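Local coordinates for protein cleavage stimulation factor 77 (Encephalitozoon cuniculi, PDB 2UY1) that probably binds mRNA and, like its relatives in the suppressor of forked family, probably takes part in the 3'-end cleavage of nuclear pre-mRNA, at residues 307-312 / 320-325; 348-351 / 355-358; 222-227 / 253-258; 214-219 / 240-245. One frame throughout, in Å; residues are numbered along the deposited sequence.

Contact 1: 307-312 / 320-325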
loop_
_atom_site.group_PDB
_atom_site.type_symbol
_atom_site.label_atom_id
_atom_site.label_comp_id
_atom_site.label_asym_id
_atom_site.label_seq_id
_atom_site.Cartn_x
_atom_site.Cartn_y
_atom_site.Cartn_z
ATOM N N LYS B 307 31.635 -14.787 -11.869
ATOM C CA LYS B 307 31.876 -16.117 -12.414
ATOM C C LYS B 307 30.833 -17.125 -12.002
ATOM O O LYS B 307 30.425 -17.939 -12.824
ATOM C CB LYS B 307 33.256 -16.607 -11.990
ATOM C CG LYS B 307 33.500 -18.092 -12.171
ATOM C CD LYS B 307 34.999 -18.340 -12.161
ATOM C CE LYS B 307 35.373 -19.637 -12.909
ATOM N NZ LYS B 307 35.346 -20.746 -11.936
ATOM N N LEU B 308 30.402 -17.124 -10.747
ATOM C CA LEU B 308 29.327 -18.056 -10.317
ATOM C C LEU B 308 27.970 -17.793 -11.020
ATOM O O LEU B 308 27.238 -18.730 -11.353
ATOM C CB LEU B 308 29.152 -18.019 -8.798
ATOM C CG LEU B 308 27.996 -18.867 -8.249
ATOM C CD1 LEU B 308 28.222 -20.329 -8.549
ATOM C CD2 LEU B 308 27.731 -18.695 -6.756
ATOM N N PHE B 309 27.628 -16.518 -11.203
ATOM C CA PHE B 309 26.456 -16.163 -11.997
ATOM C C PHE B 309 26.457 -16.795 -13.389
ATOM O O PHE B 309 25.416 -17.410 -13.803
ATOM C CB PHE B 309 26.293 -14.651 -12.113
ATOM C CG PHE B 309 24.979 -14.235 -12.733
ATOM C CD1 PHE B 309 23.754 -14.751 -12.231
ATOM C CD2 PHE B 309 24.944 -13.333 -13.793
ATOM C CE1 PHE B 309 22.531 -14.380 -12.784
ATOM C CE2 PHE B 309 23.706 -12.952 -14.359
ATOM C CZ PHE B 309 22.501 -13.495 -13.855
ATOM N N ILE B 310 27.611 -16.679 -14.071
ATOM C CA ILE B 310 27.781 -17.154 -15.464
ATOM C C ILE B 310 27.752 -18.650 -15.594
ATOM O O ILE B 310 27.410 -19.128 -16.676
ATOM C CB ILE B 310 29.059 -16.622 -16.213
ATOM C CG1 ILE B 310 29.279 -15.131 -16.044
ATOM C CG2 ILE B 310 28.918 -16.824 -17.705
ATOM C CD1 ILE B 310 30.602 -14.692 -16.603
ATOM N N GLU B 311 28.103 -19.372 -14.513
ATOM C CA GLU B 311 28.027 -20.852 -14.418
ATOM C C GLU B 311 26.648 -21.374 -14.121
ATOM O O GLU B 311 26.289 -22.432 -14.605
ATOM C CB GLU B 311 28.912 -21.385 -13.292
ATOM C CG GLU B 311 30.343 -21.593 -13.654
ATOM C CD GLU B 311 31.263 -21.528 -12.433
ATOM O OE1 GLU B 311 30.782 -21.829 -11.296
ATOM O OE2 GLU B 311 32.464 -21.179 -12.629
ATOM N N LEU B 312 25.895 -20.644 -13.296
ATOM C CA LEU B 312 24.514 -20.983 -12.939
ATOM C C LEU B 312 23.602 -21.125 -14.139
ATOM O O LEU B 312 22.455 -21.558 -13.991
ATOM C CB LEU B 312 23.911 -19.917 -12.020
ATOM C CG LEU B 312 24.343 -19.814 -10.548
ATOM C CD1 LEU B 312 23.641 -18.656 -9.913
ATOM C CD2 LEU B 312 24.089 -21.123 -9.752
ATOM N N HIS B 320 13.931 -13.644 -10.074
ATOM C CA HIS B 320 14.538 -12.980 -8.917
ATOM C C HIS B 320 16.057 -12.912 -8.943
ATOM O O HIS B 320 16.641 -12.049 -8.308
ATOM C CB HIS B 320 14.161 -13.746 -7.640
ATOM C CG HIS B 320 12.732 -13.583 -7.243
ATOM N ND1 HIS B 320 11.624 -14.287 -7.573
ATOM C CD2 HIS B 320 12.307 -12.560 -6.425
ATOM C CE1 HIS B 320 10.562 -13.698 -6.934
ATOM N NE2 HIS B 320 11.004 -12.668 -6.231
ATOM N N VAL B 321 16.693 -13.900 -9.573
ATOM C CA VAL B 321 18.137 -14.091 -9.455
ATOM C C VAL B 321 18.774 -13.048 -10.339
ATOM O O VAL B 321 19.776 -12.490 -9.988
ATOM C CB VAL B 321 18.577 -15.587 -9.859
ATOM C CG1 VAL B 321 20.144 -15.762 -9.918
ATOM C CG2 VAL B 321 18.023 -16.543 -8.874
ATOM N N PHE B 322 18.100 -12.730 -11.436
ATOM C CA PHE B 322 18.540 -11.665 -12.339
ATOM C C PHE B 322 18.379 -10.300 -11.702
ATOM O O PHE B 322 19.218 -9.463 -11.895
ATOM C CB PHE B 322 17.693 -11.661 -13.617
ATOM C CG PHE B 322 17.895 -12.870 -14.521
ATOM C CD1 PHE B 322 18.912 -12.888 -15.460
ATOM C CD2 PHE B 322 17.042 -13.973 -14.427
ATOM C CE1 PHE B 322 19.087 -13.990 -16.317
ATOM C CE2 PHE B 322 17.197 -15.083 -15.283
ATOM C CZ PHE B 322 18.214 -15.072 -16.247
ATOM N N ILE B 323 17.230 -10.045 -11.061
ATOM C CA ILE B 323 16.938 -8.795 -10.370
ATOM C C ILE B 323 17.899 -8.603 -9.201
ATOM O O ILE B 323 18.418 -7.514 -8.976
ATOM C CB ILE B 323 15.487 -8.786 -9.806
ATOM C CG1 ILE B 323 14.420 -9.029 -10.889
ATOM C CG2 ILE B 323 15.206 -7.539 -8.940
ATOM C CD1 ILE B 323 12.967 -9.173 -10.285
ATOM N N TYR B 324 18.141 -9.672 -8.434
ATOM C CA TYR B 324 19.156 -9.587 -7.387
ATOM C C TYR B 324 20.547 -9.230 -7.918
ATOM O O TYR B 324 21.234 -8.383 -7.340
ATOM C CB TYR B 324 19.177 -10.892 -6.623
ATOM C CG TYR B 324 20.400 -11.069 -5.809
ATOM C CD1 TYR B 324 20.510 -10.514 -4.520
ATOM C CD2 TYR B 324 21.477 -11.789 -6.333
ATOM C CE1 TYR B 324 21.672 -10.682 -3.818
ATOM C CE2 TYR B 324 22.629 -11.961 -5.644
ATOM C CZ TYR B 324 22.730 -11.434 -4.396
ATOM O OH TYR B 324 23.914 -11.651 -3.727
ATOM N N CYS B 325 20.989 -9.869 -9.004
ATOM C CA CYS B 325 22.346 -9.575 -9.570
ATOM C C CYS B 325 22.458 -8.183 -10.119
ATOM O O CYS B 325 23.565 -7.604 -10.127
ATOM C CB CYS B 325 22.732 -10.534 -10.709
ATOM S SG CYS B 325 23.114 -12.201 -10.088
#
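Phe309 bridges the gap to Val321, Phe322 and Cys325 in an antiparallel helical hairpin, the building unit of the TPR-like superhelix to which the suppressor of forked family belongs. The axes of the two short helical segments come no nearer than 12.3 Å, at 160°, a spacing that suits a long aromatic side chain. Its CG lies anti to the backbone N (chi1 -171°), which carries the ring toward helix 319-333. There Cys325 SG sits over one face, 3.7 Å from the centroid of the Phe309 ring and only 23° off its normal, a sulfur-aromatic contact. The sulfur is displaced toward one rim and comes nearest to Phe309 CD1. Cysteine fits because it is small enough to sit against a ring face while offering a polarisable atom; it also packs against Leu293 of helix 282-300. Val321, one turn earlier, presents CG1 at the edge of the ring, 4.0 Å from Phe309 CE1, its side chain sliding past that of Phe309 in the opposite sense. The side chain of Phe322 instead crosses that of Phe309 at about a right angle. At the ring's far end Phe322 CD1 lies in the plane of the Phe309 ring, 4.0 Å from Phe309 CZ.

Contact 2: 348-351 / 355-358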
loop_
_atom_site.group_PDB
_atom_site.type_symbol
_atom_site.label_atom_id
_atom_site.label_comp_id
_atom_site.label_asym_id
_atom_site.label_seq_id
_atom_site.Cartn_x
_atom_site.Cartn_y
_atom_site.Cartn_z
ATOM N N LEU B 348 14.418 -11.506 -21.443
ATOM C CA LEU B 348 14.515 -12.518 -22.513
ATOM C C LEU B 348 14.208 -13.951 -22.035
ATOM O O LEU B 348 13.446 -14.669 -22.683
ATOM C CB LEU B 348 15.885 -12.475 -23.190
ATOM C CG LEU B 348 16.367 -11.180 -23.847
ATOM C CD1 LEU B 348 17.872 -11.206 -23.977
ATOM C CD2 LEU B 348 15.725 -10.937 -25.202
ATOM N N LYS B 349 14.789 -14.371 -20.909
ATOM C CA LYS B 349 14.433 -15.668 -20.327
ATOM C C LYS B 349 13.002 -15.763 -19.823
ATOM O O LYS B 349 12.382 -16.822 -19.956
ATOM C CB LYS B 349 15.384 -16.091 -19.210
ATOM C CG LYS B 349 16.860 -16.163 -19.595
ATOM C CD LYS B 349 17.302 -17.446 -20.351
ATOM C CE LYS B 349 18.820 -17.316 -20.772
ATOM N NZ LYS B 349 19.463 -18.620 -21.134
ATOM N N HIS B 350 12.485 -14.693 -19.207
ATOM C CA HIS B 350 11.156 -14.734 -18.556
ATOM C C HIS B 350 10.294 -13.613 -19.131
ATOM O O HIS B 350 10.051 -12.611 -18.453
ATOM C CB HIS B 350 11.295 -14.640 -17.017
ATOM C CG HIS B 350 12.094 -15.766 -16.433
ATOM N ND1 HIS B 350 11.757 -17.050 -16.170
ATOM C CD2 HIS B 350 13.434 -15.652 -16.139
ATOM C CE1 HIS B 350 12.891 -17.680 -15.708
ATOM N NE2 HIS B 350 13.886 -16.812 -15.692
ATOM N N PRO B 351 9.813 -13.808 -20.390
ATOM C CA PRO B 351 9.201 -12.748 -21.192
ATOM C C PRO B 351 7.857 -12.328 -20.618
ATOM O O PRO B 351 7.389 -11.232 -20.928
ATOM C CB PRO B 351 8.979 -13.404 -22.571
ATOM C CG PRO B 351 9.124 -14.836 -22.390
ATOM C CD PRO B 351 9.761 -15.120 -21.073
ATOM N N LEU B 355 6.817 -9.291 -12.431
ATOM C CA LEU B 355 7.863 -8.940 -11.464
ATOM C C LEU B 355 9.051 -8.296 -12.099
ATOM O O LEU B 355 9.499 -7.259 -11.671
ATOM C CB LEU B 355 8.376 -10.196 -10.756
ATOM C CG LEU B 355 9.485 -9.914 -9.737
ATOM C CD1 LEU B 355 8.966 -9.003 -8.562
ATOM C CD2 LEU B 355 9.985 -11.269 -9.267
ATOM N N LEU B 356 9.634 -8.932 -13.102
ATOM C CA LEU B 356 10.866 -8.370 -13.680
ATOM C C LEU B 356 10.538 -7.069 -14.446
ATOM O O LEU B 356 11.359 -6.140 -14.516
ATOM C CB LEU B 356 11.448 -9.441 -14.633
ATOM C CG LEU B 356 12.816 -9.854 -15.188
ATOM C CD1 LEU B 356 13.997 -9.827 -14.232
ATOM C CD2 LEU B 356 12.627 -11.295 -15.604
ATOM N N LYS B 357 9.390 -7.064 -15.135
ATOM C CA LYS B 357 8.975 -5.903 -15.913
ATOM C C LYS B 357 8.818 -4.651 -15.022
ATOM O O LYS B 357 9.403 -3.572 -15.307
ATOM C CB LYS B 357 7.702 -6.203 -16.686
ATOM C CG LYS B 357 7.867 -7.205 -17.832
ATOM C CD LYS B 357 6.502 -7.457 -18.545
ATOM C CE LYS B 357 6.547 -8.787 -19.387
ATOM N NZ LYS B 357 5.123 -9.340 -19.525
ATOM N N GLU B 358 8.109 -4.817 -13.917
ATOM C CA GLU B 358 7.892 -3.752 -12.938
ATOM C C GLU B 358 9.132 -3.336 -12.179
ATOM O O GLU B 358 9.357 -2.142 -11.996
ATOM C CB GLU B 358 6.760 -4.112 -11.961
ATOM C CG GLU B 358 6.465 -3.041 -10.870
ATOM C CD GLU B 358 5.175 -3.298 -10.081
ATOM O OE1 GLU B 358 4.048 -3.325 -10.660
ATOM O OE2 GLU B 358 5.271 -3.384 -8.841
#
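Leu356 and His350 face each other across the tight turn of a helical hairpin, where helix 337-349 ends and helix 354-367 begins, within the all-helical TPR-like array. Leu356, which loses more surface here than any other residue, reaches out with CG roughly anti to its own nitrogen (chi1 -153°), and the branch that touches is CD2. This methyl lies 4.1 Å from His350 O, at the corner where the chain leaves the first helix. A branched apolar side chain suits this buried place, and its backbone N is held by Ser353 OG at the start of the second helix. Lys357 sends an extended chain toward Pro351, which brings CE and NZ beside the Pro351 carbonyl. NZ has a long, weak ion pair with Glu381, and its angle to Pro351 O is too poor for a hydrogen bond at 3.3 Å. His350 is the first residue to leave helical geometry. Its NE2 is hydrogen-bonded to Val317 O, so histidine can offer carbon to one neighbour and a polar nitrogen to another. The ring meets Leu356 CD2 obliquely, and the closest touch between the two side chains is made by His350 CB, 3.9 Å from Leu356 CD2.

Contact 3: 222-227 / 253-258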
loop_
_atom_site.group_PDB
_atom_site.type_symbol
_atom_site.label_atom_id
_atom_site.label_comp_id
_atom_site.label_asym_id
_atom_site.label_seq_id
_atom_site.Cartn_x
_atom_site.Cartn_y
_atom_site.Cartn_z
ATOM N N TYR B 222 24.493 -16.840 20.917
ATOM C CA TYR B 222 25.046 -16.716 22.262
ATOM C C TYR B 222 26.491 -17.211 22.307
ATOM O O TYR B 222 27.380 -16.536 22.827
ATOM C CB TYR B 222 24.197 -17.466 23.279
ATOM C CG TYR B 222 24.905 -17.540 24.600
ATOM C CD1 TYR B 222 25.016 -16.405 25.412
ATOM C CD2 TYR B 222 25.496 -18.729 25.033
ATOM C CE1 TYR B 222 25.684 -16.456 26.650
ATOM C CE2 TYR B 222 26.157 -18.789 26.264
ATOM C CZ TYR B 222 26.253 -17.653 27.060
ATOM O OH TYR B 222 26.924 -17.703 28.268
ATOM N N LEU B 223 26.717 -18.386 21.734
ATOM C CA LEU B 223 28.024 -19.034 21.774
ATOM C C LEU B 223 29.061 -18.235 21.019
ATOM O O LEU B 223 30.208 -18.171 21.458
ATOM C CB LEU B 223 27.945 -20.429 21.169
ATOM C CG LEU B 223 27.447 -21.491 22.149
ATOM C CD1 LEU B 223 27.293 -22.791 21.369
ATOM C CD2 LEU B 223 28.334 -21.670 23.414
ATOM N N ILE B 224 28.649 -17.618 19.905
ATOM C CA ILE B 224 29.537 -16.788 19.065
ATOM C C ILE B 224 29.969 -15.552 19.869
ATOM O O ILE B 224 31.102 -15.115 19.792
ATOM C CB ILE B 224 28.846 -16.396 17.718
ATOM C CG1 ILE B 224 28.706 -17.617 16.784
ATOM C CG2 ILE B 224 29.561 -15.248 17.010
ATOM C CD1 ILE B 224 28.162 -17.285 15.347
ATOM N N GLY B 225 29.072 -15.022 20.677
ATOM C CA GLY B 225 29.326 -13.765 21.381
ATOM C C GLY B 225 30.211 -13.967 22.583
ATOM O O GLY B 225 30.866 -13.021 23.039
ATOM N N ILE B 226 30.248 -15.206 23.088
ATOM C CA ILE B 226 31.229 -15.586 24.123
ATOM C C ILE B 226 32.511 -16.184 23.614
ATOM O O ILE B 226 33.338 -16.636 24.398
ATOM C CB ILE B 226 30.666 -16.462 25.302
ATOM C CG1 ILE B 226 30.147 -17.832 24.850
ATOM C CG2 ILE B 226 29.692 -15.661 26.131
ATOM C CD1 ILE B 226 29.622 -18.641 26.079
ATOM N N GLY B 227 32.702 -16.136 22.305
ATOM C CA GLY B 227 33.921 -16.634 21.712
ATOM C C GLY B 227 33.932 -18.156 21.579
ATOM O O GLY B 227 35.015 -18.760 21.517
ATOM N N GLY B 253 25.832 -22.055 5.997
ATOM C CA GLY B 253 26.739 -21.763 4.885
ATOM C C GLY B 253 27.462 -20.442 5.104
ATOM O O GLY B 253 28.685 -20.357 5.025
ATOM N N LEU B 254 26.692 -19.394 5.410
ATOM C CA LEU B 254 27.278 -18.075 5.490
ATOM C C LEU B 254 28.093 -17.809 6.759
ATOM O O LEU B 254 29.161 -17.217 6.686
ATOM C CB LEU B 254 26.206 -16.984 5.307
ATOM C CG LEU B 254 26.712 -15.532 5.200
ATOM C CD1 LEU B 254 27.667 -15.263 4.027
ATOM C CD2 LEU B 254 25.459 -14.589 5.182
ATOM N N VAL B 255 27.550 -18.142 7.910
ATOM C CA VAL B 255 28.143 -17.694 9.188
ATOM C C VAL B 255 29.295 -18.646 9.588
ATOM O O VAL B 255 30.312 -18.226 10.166
ATOM C CB VAL B 255 27.056 -17.659 10.292
ATOM C CG1 VAL B 255 27.636 -17.680 11.723
ATOM C CG2 VAL B 255 26.115 -16.449 10.093
ATOM N N MET B 256 29.114 -19.915 9.243
ATOM C CA MET B 256 30.102 -20.963 9.581
ATOM C C MET B 256 31.004 -21.362 8.412
ATOM O O MET B 256 31.766 -22.330 8.556
ATOM C CB MET B 256 29.375 -22.195 10.085
ATOM C CG MET B 256 28.349 -21.880 11.106
ATOM S SD MET B 256 29.158 -21.334 12.574
ATOM C CE MET B 256 27.773 -21.136 13.705
ATOM N N ASP B 257 30.921 -20.637 7.292
ATOM C CA ASP B 257 31.845 -20.729 6.164
ATOM C C ASP B 257 31.861 -22.119 5.499
ATOM O O ASP B 257 32.925 -22.730 5.315
ATOM C CB ASP B 257 33.254 -20.320 6.612
ATOM C CG ASP B 257 34.200 -20.035 5.450
ATOM O OD1 ASP B 257 33.724 -19.975 4.303
ATOM O OD2 ASP B 257 35.435 -19.893 5.688
ATOM N N GLU B 258 30.683 -22.570 5.072
ATOM C CA GLU B 258 30.535 -23.904 4.444
ATOM C C GLU B 258 29.811 -23.856 3.078
ATOM O O GLU B 258 28.585 -24.128 3.019
ATOM C CB GLU B 258 29.798 -24.828 5.392
ATOM C CG GLU B 258 30.564 -25.225 6.627
ATOM C CD GLU B 258 31.745 -26.190 6.340
ATOM O OE1 GLU B 258 31.629 -27.050 5.404
ATOM O OE2 GLU B 258 32.766 -26.063 7.054
#
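Met256, which meets Ile224 through its methyl group, also gives its backbone O to Lys233 NZ, an ammonium group that Glu258 OE2 grips as well through a salt bridge. Lys229 NZ is similarly bonded to Val255 O. Two lysines of the intervening helix 229-242, one of them its first residue, thus meet carbonyls at the end of helix 247-255, where backbone acceptors have lost their helical partners. Beyond that end the chain turns back with a bond from Glu258 N to Gly253 O of 3.0 Å.

Across the contact itself everything is apolar. Ile224 has CG1 beside its own nitrogen (chi1 -71°) and CD1 extended beyond it, so that a single methyl forms the tip of the contact. CD1 lies 3.7 Å from Val255 CG1, the two side chains crossing obliquely, and 4.2 Å from Met256 CE. Valine suits the nearer place, being compact and beta-branched. Methionine suits the farther one, because its flexible chain can swing the terminal methyl toward Ile224 although its CB does not point that way.

Helix 213-225 also stops here: Gly227, with positive phi, is the C-prime residue of a Schellman motif, its N bonded to Ile224 O at 3.1 Å. Ile224 and Val255 each also meet a basic side chain of another protein chain.

Methyl groups alone join these two helix ends directly, without fixing their orientation as hydrogen bonds would; polar bonds at the end of helix 247-255 come from lysines of helix 229-242, among others.

Contact 4: 214-219 / 240-245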
loop_
_atom_site.group_PDB
_atom_site.type_symbol
_atom_site.label_atom_id
_atom_site.label_comp_id
_atom_site.label_asym_id
_atom_site.label_seq_id
_atom_site.Cartn_x
_atom_site.Cartn_y
_atom_site.Cartn_z
ATOM N N GLU B 214 14.835 -21.958 15.331
ATOM C CA GLU B 214 15.150 -20.697 16.046
ATOM C C GLU B 214 16.001 -20.948 17.262
ATOM O O GLU B 214 16.895 -20.211 17.540
ATOM C CB GLU B 214 13.880 -19.996 16.521
ATOM C CG GLU B 214 13.053 -19.489 15.416
ATOM C CD GLU B 214 11.809 -20.325 15.127
ATOM O OE1 GLU B 214 11.904 -21.570 14.952
ATOM O OE2 GLU B 214 10.728 -19.682 15.015
ATOM N N VAL B 215 15.699 -22.018 17.990
ATOM C CA VAL B 215 16.419 -22.332 19.220
ATOM C C VAL B 215 17.912 -22.509 18.958
ATOM O O VAL B 215 18.749 -22.064 19.744
ATOM C CB VAL B 215 15.870 -23.607 19.885
ATOM C CG1 VAL B 215 14.477 -23.357 20.442
ATOM C CG2 VAL B 215 15.856 -24.760 18.892
ATOM N N TYR B 216 18.236 -23.163 17.848
ATOM C CA TYR B 216 19.626 -23.467 17.492
ATOM C C TYR B 216 20.322 -22.184 17.112
ATOM O O TYR B 216 21.484 -21.995 17.460
ATOM C CB TYR B 216 19.684 -24.500 16.348
ATOM C CG TYR B 216 19.027 -25.797 16.730
ATOM C CD1 TYR B 216 19.765 -26.831 17.328
ATOM C CD2 TYR B 216 17.637 -25.975 16.576
ATOM C CE1 TYR B 216 19.135 -28.043 17.749
ATOM C CE2 TYR B 216 17.014 -27.160 16.986
ATOM C CZ TYR B 216 17.768 -28.173 17.563
ATOM O OH TYR B 216 17.160 -29.357 17.931
ATOM N N PHE B 217 19.633 -21.307 16.387
ATOM C CA PHE B 217 20.202 -19.977 16.073
ATOM C C PHE B 217 20.432 -19.149 17.368
ATOM O O PHE B 217 21.432 -18.451 17.455
ATOM C CB PHE B 217 19.326 -19.211 15.059
ATOM C CG PHE B 217 19.675 -17.703 14.928
ATOM C CD1 PHE B 217 20.547 -17.268 13.947
ATOM C CD2 PHE B 217 19.127 -16.743 15.833
ATOM C CE1 PHE B 217 20.851 -15.879 13.806
ATOM C CE2 PHE B 217 19.447 -15.373 15.757
ATOM C CZ PHE B 217 20.339 -14.931 14.752
ATOM N N PHE B 218 19.493 -19.198 18.337
ATOM C CA PHE B 218 19.650 -18.444 19.607
ATOM C C PHE B 218 20.957 -18.812 20.336
ATOM O O PHE B 218 21.760 -17.944 20.703
ATOM C CB PHE B 218 18.539 -18.728 20.626
ATOM C CG PHE B 218 17.143 -18.315 20.219
ATOM C CD1 PHE B 218 16.884 -17.351 19.229
ATOM C CD2 PHE B 218 16.071 -18.849 20.917
ATOM C CE1 PHE B 218 15.558 -16.980 18.891
ATOM C CE2 PHE B 218 14.770 -18.477 20.599
ATOM C CZ PHE B 218 14.517 -17.556 19.573
ATOM N N TYR B 219 21.156 -20.112 20.538
ATOM C CA TYR B 219 22.375 -20.657 21.176
ATOM C C TYR B 219 23.619 -20.419 20.356
ATOM O O TYR B 219 24.667 -20.026 20.897
ATOM C CB TYR B 219 22.208 -22.162 21.461
ATOM C CG TYR B 219 23.162 -22.736 22.511
ATOM C CD1 TYR B 219 23.743 -21.918 23.471
ATOM C CD2 TYR B 219 23.386 -24.106 22.605
ATOM C CE1 TYR B 219 24.557 -22.431 24.467
ATOM C CE2 TYR B 219 24.246 -24.640 23.569
ATOM C CZ TYR B 219 24.811 -23.821 24.493
ATOM O OH TYR B 219 25.659 -24.350 25.452
ATOM N N ILE B 240 20.425 -28.686 12.158
ATOM C CA ILE B 240 20.143 -29.088 10.765
ATOM C C ILE B 240 19.676 -30.570 10.644
ATOM O O ILE B 240 18.874 -30.935 9.753
ATOM C CB ILE B 240 21.370 -28.839 9.893
ATOM C CG1 ILE B 240 21.465 -27.354 9.573
ATOM C CG2 ILE B 240 21.267 -29.575 8.550
ATOM C CD1 ILE B 240 22.767 -26.947 8.968
ATOM N N GLU B 241 20.135 -31.416 11.566
ATOM C CA GLU B 241 19.712 -32.771 11.525
ATOM C C GLU B 241 18.332 -32.937 12.170
ATOM O O GLU B 241 17.626 -33.896 11.842
ATOM C CB GLU B 241 20.785 -33.679 12.135
ATOM C CG GLU B 241 21.908 -33.953 11.161
ATOM C CD GLU B 241 21.401 -34.569 9.825
ATOM O OE1 GLU B 241 20.511 -35.460 9.868
ATOM O OE2 GLU B 241 21.891 -34.162 8.735
ATOM N N MET B 242 17.921 -31.981 13.023
ATOM C CA MET B 242 16.761 -32.195 13.898
ATOM C C MET B 242 15.526 -31.367 13.565
ATOM O O MET B 242 14.420 -31.722 13.980
ATOM C CB MET B 242 17.104 -31.997 15.384
ATOM C CG MET B 242 18.093 -32.972 15.974
ATOM S SD MET B 242 17.502 -34.679 16.209
ATOM C CE MET B 242 15.994 -34.408 17.181
ATOM N N SER B 243 15.716 -30.258 12.862
ATOM C CA SER B 243 14.620 -29.396 12.461
ATOM C C SER B 243 14.608 -29.437 10.949
ATOM O O SER B 243 15.487 -30.057 10.353
ATOM C CB SER B 243 14.861 -27.964 12.923
ATOM O OG SER B 243 15.422 -27.939 14.220
ATOM N N ASP B 244 13.679 -28.697 10.343
ATOM C CA ASP B 244 13.300 -28.922 8.965
ATOM C C ASP B 244 13.662 -27.858 7.872
ATOM O O ASP B 244 14.065 -28.228 6.763
ATOM C CB ASP B 244 11.798 -29.235 8.950
ATOM C CG ASP B 244 11.490 -30.516 8.211
ATOM O OD1 ASP B 244 12.205 -31.528 8.483
ATOM O OD2 ASP B 244 10.549 -30.496 7.361
ATOM N N GLY B 245 13.493 -26.573 8.156
ATOM C CA GLY B 245 13.650 -25.495 7.131
ATOM C C GLY B 245 15.009 -25.245 6.448
ATOM O O GLY B 245 16.050 -25.800 6.844
#
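Tyr216 meets Ser243 with its ring in the tight half of this contact, where helix 213-225 meets the end of helix 229-242. Ser243 OG is 3.3 Å from Tyr216 CE2 and 3.8 Å from Tyr216 CD2, approaching the ring obliquely. The torsions bring the two together: Tyr216 CG stands beside its own nitrogen (chi1 -60°), which carries the long ring outward toward the second helix, and Ser243 holds OG on the corresponding side of its CA-CB bond. A serine is apt here, since it is small enough to fit close to the ring just where the chain leaves the helix, and its hydroxyl makes weak hydrogen bonds with Gly239 O and Phe210 O. The phenol also reaches Phe210 O, in a hydrogen bond from Tyr216 OH, so that one carbonyl draws in both polar groups. Val235 and Leu248 pack around the ring and help bury it.

The other half is looser. Met242 touches through CB alone, 3.7 Å from Tyr216 OH, and its chain then bends at chi2 and chi3 and leads away from Tyr216. Toward solvent lie the exposed Glu241 and Asp244, charged residues suited to that side.

Tyr216 thus joins the first of two consecutive helices to the end of the second, and the pair, folded back on each other, form a helical hairpin as in TPR-like repeat proteins.

Contacts 1 and 3 are buried and apolar; contacts 2 and 4 are only partly buried and mix carbon with polar groups. Contacts 3 and 4 share helix 213-225, which uses one portion against helix 229-242 and its last turn against helix 247-255. Their centres are 14 Å apart, and contact 3 alone of these two meets another protein chain. Contacts 1 and 2 lie further along the superhelix, about 26 Å or more from that pair between centres, and touch each other: Ile323 packs on Leu355 and Leu356, and Phe322 on His350. An aromatic ring dominates contacts 1 and 4, aliphatic methyls serve in contact 3, and contact 2 pairs a leucine methyl with a histidine and brings a lysine chain beside a carbonyl.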